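Local coordinates for protein-glutamine gamma-glutamyltransferase (Pseudomonas aeruginosa PAO1, PDB 6G49) that cross-links protein glutamine and lysine side chains in vitro through its periplasmic transglutaminase domain and is critical for the viability of the bacterium, at residues P90-S93 and L98-Q101; T134-M137 and H141-R144. One frame throughout, in Å; residues are numbered along the deposited sequence. Where two conformers were deposited one is given.

Interaction 1 of 2, residues P90-S93 and L98-Q101; sequences PQWS and LHWQ
H99 and W92 approach each other through their ring nitrogens, with one water between them. W92 NE1 lies at the edge of the H99 imidazole, near its plane, and the two side chains cross at about a right angle. The nitrogens, W92 NE1 and H99 NE2, stand 4.0 Å apart, and no direct bond joins them. Water 1 accepts the indole N-H, with W92 NE1 2.5 Å from the water oxygen and the oxygen in the indole plane. The same water is paired with H99 NE2, also at 2.5 Å. Both distances are unusually short, so the exact position or identity of this water is doubtful. The chi1 of W92 is 49°, which sets CG between the backbone N and the carbonyl carbon and swings the indole N-H toward the histidine. S93 adds its backbone: its carbonyl O lies 3.7 Å from H99 NE2, oblique to the imidazole. P90-S93 and the start of L98-Q101 lie in the loop of the periplasmic domain between strand 86-87 and strand 100-101. The water appears to link the middle of this loop to its far end, where the chain enters the short two-stranded sheet with strand 163-164. Helix 170-175 closes on the indole through R171, which makes a cation-pi contact with W92. H99 itself is buried and its side chain touches S138, while the W92 backbone is hydrogen-bonded to S138.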
loop_
_atom_site.group_PDB
_atom_site.type_symbol
_atom_site.label_atom_id
_atom_site.label_comp_id
_atom_site.label_asym_id
_atom_site.label_seq_id
_atom_site.Cartn_x
_atom_site.Cartn_y
_atom_site.Cartn_z
ATOM N N PRO A 90 5.217 0.819 -15.596
ATOM C CA PRO A 90 5.446 2.209 -16.001
ATOM C C PRO A 90 4.234 3.113 -15.808
ATOM O O PRO A 90 3.108 2.684 -15.984
ATOM C CB PRO A 90 5.805 2.085 -17.480
ATOM C CG PRO A 90 6.135 0.644 -17.694
ATOM C CD PRO A 90 5.359 -0.170 -16.659
ATOM N N GLN A 91 4.455 4.413 -15.515
ATOM C CA GLN A 91 3.360 5.364 -15.218
ATOM C C GLN A 91 3.471 6.574 -16.168
ATOM O O GLN A 91 4.534 6.776 -16.802
ATOM C CB GLN A 91 3.409 5.875 -13.763
ATOM C CG GLN A 91 3.398 4.772 -12.684
ATOM C CD GLN A 91 2.102 3.985 -12.666
ATOM O OE1 GLN A 91 1.025 4.508 -12.937
ATOM N NE2 GLN A 91 2.214 2.687 -12.424
ATOM N N TRP A 92 2.423 7.405 -16.176
ATOM C CA TRP A 92 2.420 8.712 -16.854
ATOM C C TRP A 92 2.027 9.755 -15.798
ATOM O O TRP A 92 1.945 9.442 -14.633
ATOM C CB TRP A 92 1.505 8.713 -18.094
ATOM C CG TRP A 92 0.122 8.156 -17.895
ATOM C CD1 TRP A 92 -1.010 8.861 -17.570
ATOM C CD2 TRP A 92 -0.310 6.787 -18.066
ATOM N NE1 TRP A 92 -2.100 8.030 -17.524
ATOM C CE2 TRP A 92 -1.701 6.751 -17.790
ATOM C CE3 TRP A 92 0.343 5.584 -18.381
ATOM C CZ2 TRP A 92 -2.438 5.564 -17.829
ATOM C CZ3 TRP A 92 -0.392 4.417 -18.432
ATOM C CH2 TRP A 92 -1.758 4.413 -18.158
ATOM N N SER A 93 1.808 11.002 -16.199
ATOM C CA SER A 93 1.513 12.088 -15.248
ATOM C C SER A 93 0.152 11.875 -14.568
ATOM O O SER A 93 -0.809 11.404 -15.189
ATOM C CB SER A 93 1.580 13.442 -15.916
ATOM O OG SER A 93 1.325 14.462 -14.954
ATOM N N LEU A 98 -8.591 15.574 -14.129
ATOM C CA LEU A 98 -9.207 14.253 -14.422
ATOM C C LEU A 98 -8.594 13.192 -13.497
ATOM O O LEU A 98 -9.208 12.163 -13.166
ATOM C CB LEU A 98 -9.011 13.883 -15.898
ATOM C CG LEU A 98 -7.584 13.532 -16.308
ATOM C CD1 LEU A 98 -7.313 12.043 -16.160
ATOM C CD2 LEU A 98 -7.319 13.985 -17.734
ATOM N N HIS A 99 -7.361 13.435 -13.058
ATOM C CA HIS A 99 -6.788 12.503 -12.216
ATOM C C HIS A 99 -7.423 12.626 -10.828
ATOM O O HIS A 99 -7.795 11.624 -10.309
ATOM C CB HIS A 99 -5.255 12.478 -12.303
ATOM C CG HIS A 99 -4.781 11.284 -13.060
ATOM N ND1 HIS A 99 -4.679 9.994 -12.474
ATOM C CD2 HIS A 99 -4.460 11.151 -14.371
ATOM C CE1 HIS A 99 -4.303 9.149 -13.416
ATOM N NE2 HIS A 99 -4.154 9.836 -14.591
ATOM N N TRP A 100 -7.552 13.835 -10.247
ATOM C CA TRP A 100 -7.931 13.953 -8.841
ATOM C C TRP A 100 -8.431 15.368 -8.508
ATOM O O TRP A 100 -8.197 16.279 -9.252
ATOM C CB TRP A 100 -6.785 13.559 -7.916
ATOM C CG TRP A 100 -5.601 14.479 -7.891
ATOM C CD1 TRP A 100 -4.687 14.661 -8.884
ATOM C CD2 TRP A 100 -5.185 15.329 -6.813
ATOM N NE1 TRP A 100 -3.733 15.551 -8.481
ATOM C CE2 TRP A 100 -4.018 15.988 -7.223
ATOM C CE3 TRP A 100 -5.680 15.598 -5.537
ATOM C CZ2 TRP A 100 -3.336 16.887 -6.410
ATOM C CZ3 TRP A 100 -4.991 16.465 -4.719
ATOM C CH2 TRP A 100 -3.849 17.121 -5.167
ATOM N N GLN A 101 -9.120 15.468 -7.382
ATOM C CA GLN A 101 -9.716 16.686 -6.896
ATOM C C GLN A 101 -9.430 16.787 -5.399
ATOM O O GLN A 101 -9.773 15.937 -4.610
ATOM C CB GLN A 101 -11.232 16.646 -7.161
ATOM C CG GLN A 101 -12.030 17.824 -6.589
ATOM C CD GLN A 101 -13.507 17.501 -6.491
ATOM O OE1 GLN A 101 -14.090 17.443 -5.406
ATOM N NE2 GLN A 101 -14.118 17.224 -7.632
HETATM O O HOH W 1 -4.462 8.664 -16.812
#

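Interaction 2 of 2, residues T134-M137 and H141-R144. With PO4 (phosphate ion), chain F.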
loop_
_atom_site.group_PDB
_atom_site.type_symbol
_atom_site.label_atom_id
_atom_site.label_comp_id
_atom_site.label_asym_id
_atom_site.label_seq_id
_atom_site.Cartn_x
_atom_site.Cartn_y
_atom_site.Cartn_z
ATOM N N THR A 134 10.313 16.191 -9.134
ATOM C CA THR A 134 9.434 15.074 -8.639
ATOM C C THR A 134 8.018 15.331 -9.115
ATOM O O THR A 134 7.512 16.411 -8.985
ATOM C CB THR A 134 9.514 14.952 -7.113
ATOM O OG1 THR A 134 10.851 14.717 -6.707
ATOM C CG2 THR A 134 8.665 13.814 -6.555
ATOM N N ARG A 135 7.333 14.306 -9.630
ATOM C CA ARG A 135 6.028 14.442 -10.154
ATOM C C ARG A 135 5.068 13.426 -9.527
ATOM O O ARG A 135 5.499 12.280 -9.316
ATOM C CB ARG A 135 6.084 14.111 -11.644
ATOM C CG ARG A 135 4.790 14.373 -12.386
ATOM C CD ARG A 135 4.899 14.065 -13.885
ATOM N NE ARG A 135 5.696 15.025 -14.651
ATOM C CZ ARG A 135 5.211 16.094 -15.291
ATOM N NH1 ARG A 135 3.972 16.507 -15.072
ATOM N NH2 ARG A 135 5.978 16.748 -16.146
ATOM N N LEU A 136 3.821 13.840 -9.300
ATOM C CA LEU A 136 2.768 12.925 -8.913
ATOM C C LEU A 136 2.361 12.149 -10.163
ATOM O O LEU A 136 1.912 12.741 -11.165
ATOM C CB LEU A 136 1.594 13.689 -8.330
ATOM C CG LEU A 136 0.449 12.837 -7.818
ATOM C CD1 LEU A 136 0.843 12.133 -6.549
ATOM C CD2 LEU A 136 -0.814 13.671 -7.628
ATOM N N MET A 137 2.520 10.834 -10.117
ATOM C CA MET A 137 2.256 9.996 -11.300
ATOM C C MET A 137 0.797 9.520 -11.292
ATOM O O MET A 137 0.004 9.791 -10.362
ATOM C CB MET A 137 3.255 8.832 -11.359
ATOM C CG MET A 137 4.715 9.223 -11.279
ATOM S SD MET A 137 5.154 10.465 -12.570
ATOM C CE MET A 137 5.226 9.316 -13.949
ATOM N N HIS A 141 1.651 8.090 -6.869
ATOM C CA HIS A 141 2.923 8.065 -6.153
ATOM C C HIS A 141 3.835 9.134 -6.756
ATOM O O HIS A 141 3.677 9.523 -7.896
ATOM C CB HIS A 141 3.560 6.663 -6.210
ATOM C CG HIS A 141 4.543 6.457 -7.300
ATOM N ND1 HIS A 141 4.148 6.177 -8.580
ATOM C CD2 HIS A 141 5.894 6.438 -7.322
ATOM C CE1 HIS A 141 5.224 6.037 -9.347
ATOM N NE2 HIS A 141 6.319 6.206 -8.609
ATOM N N LEU A 142 4.795 9.562 -5.940
ATOM C CA LEU A 142 5.746 10.607 -6.297
ATOM C C LEU A 142 7.019 9.978 -6.884
ATOM O O LEU A 142 7.710 9.240 -6.219
ATOM C CB LEU A 142 6.078 11.370 -4.996
ATOM C CG LEU A 142 4.950 12.140 -4.338
ATOM C CD1 LEU A 142 5.403 12.598 -2.969
ATOM C CD2 LEU A 142 4.539 13.320 -5.189
ATOM N N GLN A 143 7.302 10.280 -8.156
ATOM C CA GLN A 143 8.438 9.750 -8.864
ATOM C C GLN A 143 9.416 10.915 -9.074
ATOM O O GLN A 143 9.057 11.916 -9.725
ATOM C CB GLN A 143 8.030 9.135 -10.212
ATOM C CG GLN A 143 9.198 8.440 -10.953
ATOM C CD GLN A 143 9.372 6.944 -10.653
ATOM O OE1 GLN A 143 8.675 6.304 -9.834
ATOM N NE2 GLN A 143 10.347 6.326 -11.323
ATOM N N ARG A 144 10.624 10.737 -8.587
ATOM C CA ARG A 144 11.741 11.663 -8.763
ATOM C C ARG A 144 12.502 11.292 -10.045
ATOM O O ARG A 144 12.510 10.150 -10.460
ATOM C CB ARG A 144 12.659 11.566 -7.557
ATOM C CG ARG A 144 13.646 12.713 -7.413
ATOM C CD ARG A 144 14.314 12.595 -6.051
ATOM N NE ARG A 144 15.317 13.639 -5.805
ATOM C CZ ARG A 144 16.627 13.456 -5.853
ATOM N NH1 ARG A 144 17.147 12.294 -6.194
ATOM N NH2 ARG A 144 17.437 14.434 -5.498
HETATM P P PO4 F . 20.802 12.719 -5.795
HETATM O O1 PO4 F . 20.627 12.089 -7.174
HETATM O O2 PO4 F . 20.139 11.932 -4.674
HETATM O O3 PO4 F . 22.254 12.713 -5.350
HETATM O O4 PO4 F . 20.296 14.152 -5.983
#
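Strands 134-136 and 142-144 run antiparallel as the arms of a beta hairpin, their axes 4.5 Å apart at the closest and their directions 155° apart. R135 and Q143 form the hydrogen-bonded pair: R135 N gives to Q143 O and Q143 N to R135 O, each at 2.9 Å. Beyond the strand end, M137 N reaches H141 O at 2.8 Å. T134, L136, L142 and R144 share one face. There T134 CG2 packs on L142 CB at 3.9 Å. T134 OG1 lies against the aliphatic part of R144, 3.5 Å from CG. L136 CD1 meets L142 CD2 at 4.1 Å. On the face of Q143, the M137 chain bends at chi2 and chi3, and its CG lies 3.5 Å from Q143 CB. The same CG also touches the H141 imidazole.

Both nitrogens of that imidazole are engaged. NE2 donates in the ring plane to a lone pair of Q143 OE1 at 2.7 Å, and ND1 is hydrogen-bonded to D139 in the turn. These two bonds fix the rotation of the ring. The R144 chain stays extended from CG to NE and carries the guanidinium out to a phosphate ion, probably from the crystallisation liquor. NH2 bonds O4. NH1 is hydrogen-bonded to Q146 O and makes a weak bond to phosphate O2, while E149 N binds the same ion. Strand 142-144 also pairs with strand 120-124, so it lies between that strand and 134-136. L142 packs on L121 and A123, and both leucines reach strand 127-129.

Overall arrangement
Interactions 1 and 2 follow one another along the chain, with centres about 10 Å apart. They touch directly. W92 O lies 3.4 Å from M137 CE, and Q91 CB packs on M137 CB at 3.8 Å. The indole NE1 of W100 lies 3.6 Å from L136 CD2. R135 NH1 makes a weak hydrogen bond to S93 OG. The loop of interaction 1 therefore lies against strand 134-136 and the start of the turn in interaction 2. Neither contact lies near C243, H287 and D303, the probable catalytic triad. The phosphate, a probable crystallisation ion, is bound by R144 of interaction 2 and is not part of the active site.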